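Local coordinates for phosphate transport system protein phoU (Streptococcus pneumoniae, PDB 2I0M), which probably takes part in regulating phosphate uptake, forms a homodimer and carries bound zinc ions, at residues Gln14-Leu19 / Met84-Asp89. Numbering follows the deposited sequence.
Sequences QSFLGL and MSSCSD
S86 meets the ring of F16 with its CB, which sits 3.3 Å from F16 CE2 and nearly as close to CZ, approaching obliquely. A serine suits this place because its short side chain lets the large ring come right up to helix 74-105. Its OG lies beside its own backbone N (chi1 -65°) and is hydrogen-bonded to the carbonyl O of S82, one turn earlier in its own helix.

C87 follows, and its backbone N lies at the ring edge of F16, 3.6 Å from CE2. F16 reaches this backbone because its CG is anti to the backbone N (chi1 167°), which carries the ring across to the neighbouring helix. C87 CB touches two apolar side chains, 4.0 Å from F16 CD2 and equally far from L19 CD1; cysteine is small and apolar enough for this buried spot. One turn after F16, L19 extends the same face, and its side chain also touches I52 and I59 of helix 39-66.

The segment axes run nearly parallel, 14° apart and 10.3 Å at closest approach, with helix 39-66 intervening in sequence: the first and third helices of a PhoU-domain three-helix bundle, joined here through its apolar core.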
# COMPACT_ATOMS: atom_id res chain seq x y z
N GLN A 14 -2.53 10.13 20.86
CA GLN A 14 -1.35 10.99 20.90
C GLN A 14 -0.09 10.22 20.52
O GLN A 14 0.79 10.78 19.85
CB GLN A 14 -1.18 11.69 22.26
CG GLN A 14 -2.13 12.87 22.48
CD GLN A 14 -1.99 13.98 21.43
OE1 GLN A 14 -2.96 14.37 20.78
NE2 GLN A 14 -0.78 14.48 21.27
N SER A 15 -0.01 8.96 20.95
CA SER A 15 1.07 8.05 20.52
C SER A 15 1.13 7.96 19.00
O SER A 15 2.21 8.04 18.42
CB SER A 15 0.87 6.64 21.10
OG SER A 15 1.09 6.62 22.50
N PHE A 16 -0.04 7.78 18.39
CA PHE A 16 -0.19 7.66 16.94
C PHE A 16 0.19 8.94 16.17
O PHE A 16 0.91 8.88 15.18
CB PHE A 16 -1.62 7.19 16.62
CG PHE A 16 -2.00 7.31 15.17
CD1 PHE A 16 -2.74 8.40 14.73
CD2 PHE A 16 -1.59 6.34 14.24
CE1 PHE A 16 -3.07 8.52 13.40
CE2 PHE A 16 -1.91 6.47 12.90
CZ PHE A 16 -2.66 7.55 12.47
N LEU A 17 -0.27 10.10 16.65
CA LEU A 17 0.16 11.39 16.08
C LEU A 17 1.67 11.64 16.22
O LEU A 17 2.31 12.14 15.28
CB LEU A 17 -0.64 12.57 16.68
CG LEU A 17 -2.16 12.47 16.54
CD1 LEU A 17 -2.80 13.64 17.24
CD2 LEU A 17 -2.60 12.41 15.11
N GLY A 18 2.23 11.28 17.38
CA GLY A 18 3.68 11.24 17.60
C GLY A 18 4.39 10.45 16.50
O GLY A 18 5.33 10.95 15.89
N LEU A 19 3.92 9.23 16.23
CA LEU A 19 4.45 8.43 15.14
C LEU A 19 4.33 9.16 13.80
O LEU A 19 5.27 9.16 13.02
CB LEU A 19 3.72 7.09 15.03
CG LEU A 19 4.50 5.78 14.88
CD1 LEU A 19 3.68 4.67 14.12
CD2 LEU A 19 5.95 5.93 14.33
N MET A 84 -4.69 0.96 14.83
CA MET A 84 -3.91 -0.23 14.45
C MET A 84 -3.63 -0.24 12.97
O MET A 84 -2.50 -0.44 12.54
CB MET A 84 -4.65 -1.51 14.83
CG MET A 84 -4.63 -1.82 16.31
SD MET A 84 -4.98 -3.56 16.65
CE MET A 84 -5.94 -3.43 18.14
N SER A 85 -4.66 0.01 12.18
CA SER A 85 -4.56 0.04 10.73
C SER A 85 -3.75 1.23 10.23
O SER A 85 -2.96 1.09 9.31
CB SER A 85 -5.98 0.06 10.14
OG SER A 85 -6.00 0.76 8.90
N SER A 86 -3.92 2.39 10.84
CA SER A 86 -3.24 3.59 10.40
C SER A 86 -1.76 3.64 10.79
O SER A 86 -0.95 4.22 10.08
CB SER A 86 -3.97 4.85 10.90
OG SER A 86 -5.27 4.98 10.33
N CYS A 87 -1.39 3.05 11.92
CA CYS A 87 0.01 3.12 12.34
C CYS A 87 0.90 2.27 11.40
O CYS A 87 2.01 2.65 11.07
CB CYS A 87 0.19 2.83 13.83
SG CYS A 87 -0.04 1.14 14.29
N SER A 88 0.34 1.15 10.94
CA SER A 88 0.89 0.33 9.86
C SER A 88 1.11 1.05 8.51
O SER A 88 2.14 0.87 7.87
CB SER A 88 -0.01 -0.88 9.65
OG SER A 88 0.41 -1.60 8.50
N ASP A 89 0.12 1.82 8.07
CA ASP A 89 0.25 2.63 6.86
C ASP A 89 1.38 3.67 7.04
O ASP A 89 2.10 4.00 6.09
CB ASP A 89 -1.08 3.37 6.58
CG ASP A 89 -2.17 2.47 6.02
OD1 ASP A 89 -1.88 1.33 5.60
OD2 ASP A 89 -3.33 2.90 5.97